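Local coordinates for metallo-beta-lactamase domain-containing protein (Thermotoga maritima, PDB 3H3E), which binds zinc and is probably a metal-dependent hydrolase of the metallo-beta-lactamase superfamily, its substrate still unknown, at residues Val17-Ser22 and Ser47-Lys52; Ser22-Phe27 and Asp256-Leu261; Ser39-Thr44 and Ile59-Asp64. The protein carries 2 engineered substitutions. All coordinates share one frame; numbering follows the deposited sequence.

From the N terminus the chain runs up strand 13-19, and its end is the first half of interaction 1, which closes when the start of helix 49-56 comes back against it. Ser22 belongs to both interaction 1 and interaction 2; the second partner of interaction 2, residues 256-261, arrives only near the C terminus, so the two contacts cross. Interaction 3 joins strand 40-42 to the entry of strand 64-66. It crosses interaction 1 and lies nested inside the long loop closed by interaction 2. Together they tie helix 49-56, three strands of one mixed sheet and the turn before its edge strand 262-265. Leu61 of interaction 3 packs on Leu18 and Phe50 of interaction 1.

Interaction 1: residues Val17-Ser22 and Ser47-Lys52; sequences VLCDDS and SDVFLK
Leu18 and Cys19, at the end of strand 13-19, pack against Val49 and Phe50 in the first turn of helix 49-56, one of the helices that cover the sheets of the metallo-beta-lactamase fold. The strand has a classic beta bulge here: both residues face Ser34 on strand 34-37, which fits the way both point their side chains at the helix.

Follow Leu18 outward. CB starts 3.9 Å from Phe50 CB. CG lies beyond, 4.3 Å from Phe50 O, and its place anti to the carbonyl carbon (chi1 -66°) carries the branch along the helix backbone. CD1 goes furthest over that backbone, 3.8 Å from Phe50 O, and it also packs against Leu61 CD2 and Leu41, while CD2 stands back from the same oxygen. The leucine therefore rests on main chain and the root of the phenylalanine. The Phe50 ring itself leads away from the strand, toward Leu41, Thr44 and Leu61.

Cys19 works differently. Its CB meets Phe50 CB at 4.1 Å, and chi1 of 176°, with SG anti to the backbone N, turns the sulfur on to Val49 CG1. One face of the helix turn is thus shared between two neighbouring strand residues. On the outer side of the turn Lys52 NZ forms a salt bridge with Asp48 OD1, 3.0 Å away, within the segment.

The polar part of the contact is the carbonyl of Leu18. Asn53 ND2, a little further along the helix, hydrogen-bonds to its oxygen, and Phe50 CA makes a CA-H...O contact with Leu18 O at 3.4 Å, 167° at the hydrogen.

Interaction 2: residues Ser22-Phe27 and Asp256-Leu261; sequences SSQNGF and DCYAGL
Gln24 and Tyr258 form the outer part of a surface contact between two loops, one following strand 13-19 and the other leading into strand 262-265 at the edge of the same sheet. The glutamine amide lies flat over one face of the Tyr258 ring, the planes 12° apart, with OE1 above the ring centre; Leu261 CB covers the opposite face. A bend at chi2 (79°) folds the glutamine chain back over the ring. NE2 comes close to the hydroxyl, but the angle is poor for a hydrogen bond, so the pair is held by stacking.

Further in, Ala259 N donates to Ser22 O (2.9 Å, 161°), reaching the oxygen from above the carbonyl plane. Ser23 CB packs on Ala259 CB at 3.8 Å. Next comes a CH-pi contact: Gly260 CA sits over the face of the Phe27 ring, 3.6 Å from its centroid and 16° off the normal. Phe27 also reaches Asn53 and Lys56 of helix 49-56.

Cys257 is bonded to Cys235 by a disulfide, which fastens this loop to strand 231-235 of the other large sheet. Tyr258 through Leu261 make a type I beta turn, closed by Leu261 N to Tyr258 O.

Interaction 3: residues Ser39-Thr44 and Ile59-Asp64; sequences SVLFDT and IDLPKD
Ser39 and Pro62 meet first: the carbonyl oxygen of Ser39 lies against the proline ring, with Pro62 CB and CG its closest carbons. The same oxygen accepts a hydrogen bond from a water, 3.0 Å from Ser39 O, that also takes the N-H of Asp64 and donates to Asp64 OD2. One water thus bridges the two segments where their backbones have not yet paired. Both carboxylate oxygens of Asp64 have a partner, OD2 the water and OD1 Trp87 NE1.

Val40 comes next and sets its CG2 alongside Asp64 CB, 3.5 Å away, one branch against the root of the aspartate. At Leu41 the backbones join. Its N donates to Asp64 O at 2.9 Å, a practically straight bond (177°) that arrives nearly along the C=O axis. This is the start of parallel pairing between strands 40-42 and 64-66, neighbours in the mixed sheet linked through helix 49-56: a beta-alpha-beta crossover of the metallo-beta-lactamase fold.

The Leu41 side chain, CG anti to the backbone N (chi1 177°), passes Pro62 CD with its CB and brings CD2 to Leu61 CD1 at 4.0 Å, in the layer beneath the helix where Phe50 and Leu18 also pack. Two residues further on, Asp43 OD2 hydrogen-bonds to Ser68 OG and His74 ND1.

Interaction 1: residues Val17-Ser22 and Ser47-Lys52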
ATOM      1  N   VAL A  17      -5.971   6.542  -8.343  1.00 18.13           N
ATOM      2  CA  VAL A  17      -6.209   5.158  -7.993  1.00 21.65           C
ATOM      3  C   VAL A  17      -6.455   4.402  -9.292  1.00 25.35           C
ATOM      4  O   VAL A  17      -7.386   4.697 -10.011  1.00 29.53           O
ATOM      5  CB  VAL A  17      -7.384   5.001  -7.011  1.00 20.77           C
ATOM      6  CG1 VAL A  17      -7.688   3.546  -6.792  1.00 20.38           C
ATOM      7  CG2 VAL A  17      -7.030   5.639  -5.691  1.00 19.74           C
ATOM      8  N   LEU A  18      -5.590   3.455  -9.620  1.00 26.75           N
ATOM      9  CA  LEU A  18      -5.720   2.752 -10.887  1.00 17.48           C
ATOM     10  C   LEU A  18      -6.374   1.400 -10.681  1.00 13.99           C
ATOM     11  O   LEU A  18      -6.893   0.813 -11.607  1.00 19.58           O
ATOM     12  CB  LEU A  18      -4.356   2.587 -11.554  1.00 13.81           C
ATOM     13  CG  LEU A  18      -3.624   3.838 -12.042  1.00 15.86           C
ATOM     14  CD1 LEU A  18      -2.502   3.393 -12.959  1.00 17.27           C
ATOM     15  CD2 LEU A  18      -4.568   4.796 -12.775  1.00 16.56           C
ATOM     16  N   CYS A  19      -6.343   0.899  -9.457  1.00 23.27           N
ATOM     17  CA  CYS A  19      -7.052  -0.340  -9.148  1.00 23.36           C
ATOM     18  C   CYS A  19      -7.505  -0.364  -7.688  1.00 23.46           C
ATOM     19  O   CYS A  19      -6.787   0.082  -6.789  1.00 23.29           O
ATOM     20  CB  CYS A  19      -6.185  -1.555  -9.458  1.00 27.40           C
ATOM     21  SG  CYS A  19      -6.957  -3.109  -9.008  1.00 25.45           S
ATOM     22  N   ASP A  20      -8.718  -0.855  -7.469  1.00 18.48           N
ATOM     23  CA  ASP A  20      -9.307  -0.912  -6.137  1.00 21.18           C
ATOM     24  C   ASP A  20     -10.548  -1.776  -6.218  1.00 25.10           C
ATOM     25  O   ASP A  20     -11.008  -2.110  -7.304  1.00 27.00           O
ATOM     26  CB  ASP A  20      -9.687   0.482  -5.640  1.00 21.95           C
ATOM     27  CG  ASP A  20     -10.106   0.484  -4.191  1.00 25.65           C
ATOM     28  OD1 ASP A  20      -9.286   0.061  -3.348  1.00 25.26           O
ATOM     29  OD2 ASP A  20     -11.246   0.909  -3.891  1.00 29.29           O
ATOM     30  N   ASP A  21     -11.100  -2.138  -5.072  1.00 25.83           N
ATOM     31  CA  ASP A  21     -12.266  -3.006  -5.066  1.00 27.81           C
ATOM     32  C   ASP A  21     -13.533  -2.294  -5.578  1.00 29.28           C
ATOM     33  O   ASP A  21     -14.409  -2.935  -6.151  1.00 27.57           O
ATOM     34  CB  ASP A  21     -12.459  -3.640  -3.686  1.00 24.85           C
ATOM     35  CG  ASP A  21     -11.252  -4.458  -3.242  1.00 27.14           C
ATOM     36  OD1 ASP A  21     -10.128  -3.931  -3.253  1.00 30.33           O
ATOM     37  OD2 ASP A  21     -11.420  -5.627  -2.865  1.00 32.44           O
ATOM     38  N   SER A  22     -13.600  -0.974  -5.399  1.00 29.01           N
ATOM     39  CA  SER A  22     -14.708  -0.156  -5.895  1.00 29.44           C
ATOM     40  C   SER A  22     -14.307   0.645  -7.121  1.00 38.56           C
ATOM     41  O   SER A  22     -13.138   0.698  -7.472  1.00 44.42           O
ATOM     42  CB  SER A  22     -15.182   0.807  -4.816  1.00 28.87           C
ATOM     43  OG  SER A  22     -15.355   0.110  -3.604  1.00 40.81           O
ATOM     44  N   SER A  47      -4.618  -8.214 -11.796  1.00 27.85           N
ATOM     45  CA  SER A  47      -4.459  -8.407 -13.237  1.00 24.09           C
ATOM     46  C   SER A  47      -4.182  -7.091 -13.942  1.00 24.95           C
ATOM     47  O   SER A  47      -3.460  -6.252 -13.422  1.00 28.15           O
ATOM     48  CB  SER A  47      -5.701  -9.045 -13.824  1.00 18.35           C
ATOM     49  OG  SER A  47      -6.813  -8.238 -13.541  1.00 22.76           O
ATOM     50  N   ASP A  48      -4.772  -6.899 -15.116  1.00 23.11           N
ATOM     51  CA  ASP A  48      -4.450  -5.731 -15.937  1.00 22.05           C
ATOM     52  C   ASP A  48      -5.442  -4.599 -15.762  1.00 24.19           C
ATOM     53  O   ASP A  48      -5.426  -3.633 -16.521  1.00 30.87           O
ATOM     54  CB  ASP A  48      -4.347  -6.108 -17.419  1.00 26.08           C
ATOM     55  CG  ASP A  48      -5.632  -6.704 -17.962  1.00 33.59           C
ATOM     56  OD1 ASP A  48      -6.605  -6.866 -17.190  1.00 34.66           O
ATOM     57  OD2 ASP A  48      -5.676  -7.008 -19.170  1.00 37.04           O
ATOM     58  N   VAL A  49      -6.303  -4.716 -14.759  1.00 19.62           N
ATOM     59  CA  VAL A  49      -7.237  -3.643 -14.444  1.00 17.24           C
ATOM     60  C   VAL A  49      -6.560  -2.278 -14.303  1.00 18.45           C
ATOM     61  O   VAL A  49      -7.051  -1.286 -14.822  1.00 26.85           O
ATOM     62  CB  VAL A  49      -8.068  -3.960 -13.192  1.00 16.14           C
ATOM     63  CG1 VAL A  49      -8.739  -2.704 -12.659  1.00 15.36           C
ATOM     64  CG2 VAL A  49      -9.093  -5.014 -13.519  1.00 15.57           C
ATOM     65  N   PHE A  50      -5.431  -2.221 -13.615  1.00 19.41           N
ATOM     66  CA  PHE A  50      -4.722  -0.957 -13.489  1.00 24.21           C
ATOM     67  C   PHE A  50      -4.361  -0.341 -14.849  1.00 28.52           C
ATOM     68  O   PHE A  50      -4.459   0.869 -15.019  1.00 34.75           O
ATOM     69  CB  PHE A  50      -3.492  -1.097 -12.580  1.00 22.62           C
ATOM     70  CG  PHE A  50      -2.322  -1.806 -13.217  1.00 21.22           C
ATOM     71  CD1 PHE A  50      -2.416  -3.132 -13.600  1.00 19.74           C
ATOM     72  CD2 PHE A  50      -1.112  -1.150 -13.398  1.00 22.16           C
ATOM     73  CE1 PHE A  50      -1.331  -3.786 -14.184  1.00 19.31           C
ATOM     74  CE2 PHE A  50      -0.031  -1.803 -13.963  1.00 24.93           C
ATOM     75  CZ  PHE A  50      -0.146  -3.130 -14.364  1.00 18.64           C
ATOM     76  N   LEU A  51      -3.967  -1.172 -15.816  1.00 28.54           N
ATOM     77  CA  LEU A  51      -3.576  -0.690 -17.145  1.00 25.83           C
ATOM     78  C   LEU A  51      -4.755  -0.171 -17.925  1.00 32.32           C
ATOM     79  O   LEU A  51      -4.653   0.813 -18.661  1.00 37.59           O
ATOM     80  CB  LEU A  51      -2.969  -1.815 -17.966  1.00 21.75           C
ATOM     81  CG  LEU A  51      -1.490  -2.110 -17.776  1.00 28.49           C
ATOM     82  CD1 LEU A  51      -1.111  -3.386 -18.537  1.00 23.96           C
ATOM     83  CD2 LEU A  51      -0.688  -0.928 -18.249  1.00 32.62           C
ATOM     84  N   LYS A  52      -5.871  -0.875 -17.799  1.00 31.30           N
ATOM     85  CA  LYS A  52      -7.059  -0.534 -18.550  1.00 24.91           C
ATOM     86  C   LYS A  52      -7.609   0.783 -18.032  1.00 29.94           C
ATOM     87  O   LYS A  52      -8.013   1.646 -18.814  1.00 34.63           O
ATOM     88  CB  LYS A  52      -8.080  -1.651 -18.451  1.00 24.75           C
ATOM     89  CG  LYS A  52      -7.610  -2.939 -19.088  1.00 28.98           C
ATOM     90  CD  LYS A  52      -8.789  -3.787 -19.546  1.00 42.63           C
ATOM     91  CE  LYS A  52      -9.052  -4.987 -18.642  1.00 50.35           C
ATOM     92  NZ  LYS A  52      -8.661  -6.268 -19.310  1.00 53.44           N
TER

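Interaction 2: residues Ser22-Phe27 and Asp256-Leu261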
ATOM      1  N   SER A  22     -13.600  -0.974  -5.399  1.00 29.01           N
ATOM      2  CA  SER A  22     -14.708  -0.156  -5.895  1.00 29.44           C
ATOM      3  C   SER A  22     -14.307   0.645  -7.121  1.00 38.56           C
ATOM      4  O   SER A  22     -13.138   0.698  -7.472  1.00 44.42           O
ATOM      5  CB  SER A  22     -15.182   0.807  -4.816  1.00 28.87           C
ATOM      6  OG  SER A  22     -15.355   0.110  -3.604  1.00 40.81           O
ATOM      7  N   SER A  23     -15.274   1.284  -7.769  1.00 45.82           N
ATOM      8  CA  SER A  23     -14.982   2.051  -8.974  1.00 52.35           C
ATOM      9  C   SER A  23     -16.089   3.035  -9.320  1.00 54.63           C
ATOM     10  O   SER A  23     -17.253   2.796  -9.018  1.00 59.04           O
ATOM     11  CB  SER A  23     -14.737   1.110 -10.159  1.00 56.40           C
ATOM     12  OG  SER A  23     -15.896   0.347 -10.455  1.00 62.59           O
ATOM     13  N   GLN A  24     -15.715   4.145  -9.946  1.00 55.82           N
ATOM     14  CA  GLN A  24     -16.690   5.086 -10.466  1.00 58.68           C
ATOM     15  C   GLN A  24     -17.053   4.619 -11.857  1.00 59.92           C
ATOM     16  O   GLN A  24     -16.287   3.888 -12.480  1.00 56.18           O
ATOM     17  CB  GLN A  24     -16.104   6.495 -10.538  1.00 65.74           C
ATOM     18  CG  GLN A  24     -17.118   7.602 -10.256  1.00 73.85           C
ATOM     19  CD  GLN A  24     -17.404   7.794  -8.761  1.00 78.16           C
ATOM     20  OE1 GLN A  24     -17.685   6.835  -8.028  1.00 72.02           O
ATOM     21  NE2 GLN A  24     -17.336   9.045  -8.308  1.00 81.41           N
ATOM     22  N   ASN A  25     -18.218   5.035 -12.345  1.00 66.18           N
ATOM     23  CA  ASN A  25     -18.682   4.630 -13.673  1.00 68.18           C
ATOM     24  C   ASN A  25     -17.603   4.807 -14.754  1.00 48.95           C
ATOM     25  O   ASN A  25     -17.073   5.905 -14.968  1.00 40.05           O
ATOM     26  CB  ASN A  25     -19.971   5.386 -14.068  1.00 87.23           C
ATOM     27  CG  ASN A  25     -21.230   4.864 -13.349  1.00 91.28           C
ATOM     28  OD1 ASN A  25     -21.227   3.779 -12.761  1.00 92.56           O
ATOM     29  ND2 ASN A  25     -22.313   5.645 -13.407  1.00 86.26           N
ATOM     30  N   GLY A  26     -17.281   3.716 -15.434  1.00 36.54           N
ATOM     31  CA  GLY A  26     -16.317   3.773 -16.515  1.00 41.44           C
ATOM     32  C   GLY A  26     -15.059   2.998 -16.188  1.00 49.57           C
ATOM     33  O   GLY A  26     -14.403   2.452 -17.075  1.00 47.22           O
ATOM     34  N   PHE A  27     -14.731   2.949 -14.899  1.00 50.37           N
ATOM     35  CA  PHE A  27     -13.508   2.318 -14.431  1.00 42.64           C
ATOM     36  C   PHE A  27     -13.774   0.917 -13.917  1.00 37.44           C
ATOM     37  O   PHE A  27     -14.805   0.654 -13.305  1.00 40.88           O
ATOM     38  CB  PHE A  27     -12.843   3.180 -13.353  1.00 40.24           C
ATOM     39  CG  PHE A  27     -12.350   4.503 -13.865  1.00 34.89           C
ATOM     40  CD1 PHE A  27     -11.077   4.626 -14.391  1.00 34.06           C
ATOM     41  CD2 PHE A  27     -13.165   5.616 -13.840  1.00 33.61           C
ATOM     42  CE1 PHE A  27     -10.628   5.835 -14.873  1.00 33.40           C
ATOM     43  CE2 PHE A  27     -12.721   6.828 -14.317  1.00 29.44           C
ATOM     44  CZ  PHE A  27     -11.454   6.939 -14.836  1.00 31.26           C
ATOM     45  N   ASP A 256     -13.781   8.970   0.013  1.00 41.44           N
ATOM     46  CA  ASP A 256     -14.130   7.643  -0.479  1.00 41.90           C
ATOM     47  C   ASP A 256     -13.140   7.201  -1.544  1.00 39.44           C
ATOM     48  O   ASP A 256     -12.792   7.968  -2.438  1.00 43.71           O
ATOM     49  CB  ASP A 256     -15.564   7.607  -1.005  1.00 53.21           C
ATOM     50  CG  ASP A 256     -16.600   7.731   0.109  1.00 65.89           C
ATOM     51  OD1 ASP A 256     -16.336   7.261   1.240  1.00 68.56           O
ATOM     52  OD2 ASP A 256     -17.684   8.299  -0.146  1.00 69.19           O
ATOM     53  N   CYS A 257     -12.659   5.971  -1.421  1.00 30.96           N
ATOM     54  CA  CYS A 257     -11.694   5.445  -2.366  1.00 26.18           C
ATOM     55  C   CYS A 257     -12.394   4.617  -3.429  1.00 32.10           C
ATOM     56  O   CYS A 257     -13.300   3.838  -3.131  1.00 45.07           O
ATOM     57  CB  CYS A 257     -10.642   4.605  -1.642  1.00 24.40           C
ATOM     58  SG  CYS A 257      -9.120   4.302  -2.588  1.00 31.25           S
ATOM     59  N   TYR A 258     -11.969   4.798  -4.673  1.00 28.44           N
ATOM     60  CA  TYR A 258     -12.462   4.001  -5.790  1.00 25.56           C
ATOM     61  C   TYR A 258     -11.488   4.097  -6.959  1.00 31.62           C
ATOM     62  O   TYR A 258     -10.678   5.039  -7.032  1.00 27.34           O
ATOM     63  CB  TYR A 258     -13.863   4.459  -6.212  1.00 27.42           C
ATOM     64  CG  TYR A 258     -13.942   5.928  -6.528  1.00 26.52           C
ATOM     65  CD1 TYR A 258     -14.235   6.851  -5.537  1.00 22.87           C
ATOM     66  CD2 TYR A 258     -13.704   6.396  -7.814  1.00 28.97           C
ATOM     67  CE1 TYR A 258     -14.285   8.198  -5.816  1.00 26.59           C
ATOM     68  CE2 TYR A 258     -13.752   7.747  -8.103  1.00 26.56           C
ATOM     69  CZ  TYR A 258     -14.043   8.641  -7.096  1.00 31.73           C
ATOM     70  OH  TYR A 258     -14.107   9.985  -7.371  1.00 40.49           O
ATOM     71  N   ALA A 259     -11.575   3.128  -7.872  1.00 35.44           N
ATOM     72  CA  ALA A 259     -10.673   3.046  -9.023  1.00 33.06           C
ATOM     73  C   ALA A 259     -10.601   4.325  -9.874  1.00 43.29           C
ATOM     74  O   ALA A 259      -9.539   4.697 -10.347  1.00 52.55           O
ATOM     75  CB  ALA A 259     -11.003   1.844  -9.885  1.00 27.45           C
ATOM     76  N   GLY A 260     -11.699   5.023 -10.077  1.00 36.10           N
ATOM     77  CA  GLY A 260     -11.551   6.288 -10.778  1.00 43.99           C
ATOM     78  C   GLY A 260     -10.762   7.404 -10.078  1.00 37.01           C
ATOM     79  O   GLY A 260     -10.235   8.305 -10.727  1.00 37.65           O
ATOM     80  N   LEU A 261     -10.683   7.355  -8.753  1.00 28.46           N
ATOM     81  CA  LEU A 261     -10.286   8.515  -7.942  1.00 25.62           C
ATOM     82  C   LEU A 261      -8.992   9.265  -8.322  1.00 23.54           C
ATOM     83  O   LEU A 261      -7.921   8.677  -8.503  1.00 22.67           O
ATOM     84  CB  LEU A 261     -10.239   8.116  -6.467  1.00 24.68           C
ATOM     85  CG  LEU A 261      -9.928   9.215  -5.463  1.00 20.66           C
ATOM     86  CD1 LEU A 261     -11.046  10.225  -5.480  1.00 24.43           C
ATOM     87  CD2 LEU A 261      -9.754   8.637  -4.071  1.00 15.98           C
TER

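Interaction 3: residues Ser39-Thr44 and Ile59-Asp64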
ATOM      1  N   SER A  39       5.216  10.423 -10.129  1.00 29.27           N
ATOM      2  CA  SER A  39       6.084   9.779 -11.111  1.00 38.40           C
ATOM      3  C   SER A  39       6.425   8.331 -10.781  1.00 36.81           C
ATOM      4  O   SER A  39       7.368   7.765 -11.331  1.00 38.66           O
ATOM      5  CB  SER A  39       7.378  10.568 -11.215  1.00 46.79           C
ATOM      6  OG  SER A  39       7.875  10.834  -9.913  1.00 54.94           O
ATOM      7  N   VAL A  40       5.665   7.724  -9.885  1.00 29.19           N
ATOM      8  CA  VAL A  40       5.991   6.383  -9.448  1.00 24.94           C
ATOM      9  C   VAL A  40       4.683   5.591  -9.291  1.00 23.74           C
ATOM     10  O   VAL A  40       3.668   6.151  -8.898  1.00 25.30           O
ATOM     11  CB  VAL A  40       6.815   6.469  -8.149  1.00 23.62           C
ATOM     12  CG1 VAL A  40       6.001   6.036  -6.955  1.00 15.78           C
ATOM     13  CG2 VAL A  40       8.052   5.645  -8.271  1.00 32.54           C
ATOM     14  N   LEU A  41       4.675   4.313  -9.651  1.00 22.37           N
ATOM     15  CA  LEU A  41       3.461   3.517  -9.485  1.00 18.96           C
ATOM     16  C   LEU A  41       3.566   2.625  -8.260  1.00 19.93           C
ATOM     17  O   LEU A  41       4.502   1.849  -8.138  1.00 24.74           O
ATOM     18  CB  LEU A  41       3.154   2.687 -10.736  1.00 15.01           C
ATOM     19  CG  LEU A  41       1.945   1.736 -10.695  1.00 11.85           C
ATOM     20  CD1 LEU A  41       0.591   2.459 -10.681  1.00 11.39           C
ATOM     21  CD2 LEU A  41       2.016   0.799 -11.863  1.00 11.13           C
ATOM     22  N   PHE A  42       2.599   2.757  -7.355  1.00 24.46           N
ATOM     23  CA  PHE A  42       2.565   1.992  -6.106  1.00 23.53           C
ATOM     24  C   PHE A  42       1.602   0.834  -6.258  1.00 18.89           C
ATOM     25  O   PHE A  42       0.392   1.041  -6.322  1.00 21.61           O
ATOM     26  CB  PHE A  42       2.109   2.873  -4.935  1.00 19.01           C
ATOM     27  CG  PHE A  42       2.315   2.244  -3.585  1.00 16.89           C
ATOM     28  CD1 PHE A  42       3.527   2.373  -2.918  1.00 13.46           C
ATOM     29  CD2 PHE A  42       1.302   1.528  -2.976  1.00 22.16           C
ATOM     30  CE1 PHE A  42       3.722   1.791  -1.679  1.00  9.20           C
ATOM     31  CE2 PHE A  42       1.499   0.952  -1.727  1.00 19.86           C
ATOM     32  CZ  PHE A  42       2.716   1.092  -1.086  1.00  7.97           C
ATOM     33  N   ASP A  43       2.148  -0.376  -6.321  1.00 12.65           N
ATOM     34  CA  ASP A  43       1.364  -1.592  -6.532  1.00 12.79           C
ATOM     35  C   ASP A  43       0.703  -1.681  -7.922  1.00 20.16           C
ATOM     36  O   ASP A  43       0.650  -0.709  -8.667  1.00 22.61           O
ATOM     37  CB  ASP A  43       0.355  -1.812  -5.394  1.00 15.36           C
ATOM     38  CG  ASP A  43       1.024  -2.288  -4.111  1.00 22.41           C
ATOM     39  OD1 ASP A  43       2.250  -2.512  -4.143  1.00 25.54           O
ATOM     40  OD2 ASP A  43       0.338  -2.439  -3.078  1.00 22.74           O
ATOM     41  N   THR A  44       0.217  -2.867  -8.268  1.00 18.46           N
ATOM     42  CA  THR A  44      -0.250  -3.121  -9.617  1.00 15.07           C
ATOM     43  C   THR A  44      -1.471  -4.046  -9.708  1.00 20.78           C
ATOM     44  O   THR A  44      -1.706  -4.637 -10.760  1.00 25.36           O
ATOM     45  CB  THR A  44       0.868  -3.758 -10.469  1.00 12.05           C
ATOM     46  OG1 THR A  44       1.235  -5.022  -9.911  1.00 18.51           O
ATOM     47  CG2 THR A  44       2.080  -2.874 -10.518  1.00 10.73           C
ATOM     48  N   ILE A  59      -3.115   7.765 -19.593  1.00 41.42           N
ATOM     49  CA  ILE A  59      -1.849   7.901 -18.872  1.00 37.63           C
ATOM     50  C   ILE A  59      -0.812   6.847 -19.255  1.00 35.30           C
ATOM     51  O   ILE A  59      -1.122   5.657 -19.379  1.00 30.76           O
ATOM     52  CB  ILE A  59      -2.048   7.790 -17.357  1.00 37.32           C
ATOM     53  CG1 ILE A  59      -2.992   8.877 -16.854  1.00 36.49           C
ATOM     54  CG2 ILE A  59      -0.718   7.912 -16.649  1.00 37.93           C
ATOM     55  CD1 ILE A  59      -3.592   8.553 -15.510  1.00 34.14           C
ATOM     56  N   ASP A  60       0.425   7.305 -19.438  1.00 36.67           N
ATOM     57  CA  ASP A  60       1.576   6.426 -19.592  1.00 35.76           C
ATOM     58  C   ASP A  60       2.152   6.118 -18.212  1.00 32.94           C
ATOM     59  O   ASP A  60       2.405   7.032 -17.434  1.00 36.55           O
ATOM     60  CB  ASP A  60       2.640   7.114 -20.434  1.00 36.83           C
ATOM     61  CG  ASP A  60       2.164   7.422 -21.827  1.00 55.53           C
ATOM     62  OD1 ASP A  60       1.707   6.482 -22.514  1.00 55.46           O
ATOM     63  OD2 ASP A  60       2.254   8.604 -22.234  1.00 67.47           O
ATOM     64  N   LEU A  61       2.360   4.844 -17.899  1.00 25.75           N
ATOM     65  CA  LEU A  61       2.888   4.505 -16.584  1.00 23.70           C
ATOM     66  C   LEU A  61       4.385   4.730 -16.561  1.00 26.86           C
ATOM     67  O   LEU A  61       5.054   4.607 -17.589  1.00 26.45           O
ATOM     68  CB  LEU A  61       2.558   3.068 -16.182  1.00 17.91           C
ATOM     69  CG  LEU A  61       1.091   2.660 -16.195  1.00 17.63           C
ATOM     70  CD1 LEU A  61       1.011   1.233 -15.749  1.00 15.44           C
ATOM     71  CD2 LEU A  61       0.249   3.562 -15.320  1.00 14.73           C
ATOM     72  N   PRO A  62       4.917   5.055 -15.378  1.00 23.45           N
ATOM     73  CA  PRO A  62       6.316   5.436 -15.255  1.00 26.09           C
ATOM     74  C   PRO A  62       7.208   4.206 -15.179  1.00 31.34           C
ATOM     75  O   PRO A  62       6.746   3.072 -15.064  1.00 32.94           O
ATOM     76  CB  PRO A  62       6.356   6.181 -13.920  1.00 24.80           C
ATOM     77  CG  PRO A  62       4.960   6.012 -13.301  1.00 24.39           C
ATOM     78  CD  PRO A  62       4.275   4.951 -14.063  1.00 23.65           C
ATOM     79  N   LYS A  63       8.501   4.451 -15.237  1.00 30.11           N
ATOM     80  CA  LYS A  63       9.478   3.394 -15.198  1.00 29.11           C
ATOM     81  C   LYS A  63       9.414   2.631 -13.882  1.00 24.92           C
ATOM     82  O   LYS A  63       9.570   1.408 -13.860  1.00 25.90           O
ATOM     83  CB  LYS A  63      10.869   3.997 -15.388  1.00 31.73           C
ATOM     84  CG  LYS A  63      11.990   3.022 -15.186  1.00 34.34           C
ATOM     85  CD  LYS A  63      13.322   3.745 -15.191  1.00 40.57           C
ATOM     86  CE  LYS A  63      13.235   5.053 -14.431  1.00 39.04           C
ATOM     87  NZ  LYS A  63      14.582   5.458 -13.960  1.00 39.52           N
ATOM     88  N   ASP A  64       9.199   3.358 -12.785  1.00 19.71           N
ATOM     89  CA  ASP A  64       9.366   2.790 -11.446  1.00 18.00           C
ATOM     90  C   ASP A  64       8.070   2.293 -10.846  1.00 19.21           C
ATOM     91  O   ASP A  64       7.105   3.041 -10.692  1.00 18.10           O
ATOM     92  CB  ASP A  64      10.007   3.799 -10.486  1.00 18.47           C
ATOM     93  CG  ASP A  64      11.457   4.095 -10.819  1.00 31.11           C
ATOM     94  OD1 ASP A  64      12.294   3.168 -10.817  1.00 39.44           O
ATOM     95  OD2 ASP A  64      11.775   5.270 -11.059  1.00 33.93           O
TER
HETATM   96  O   HOH W   1       9.760   6.251 -12.291  1.00 16.14           O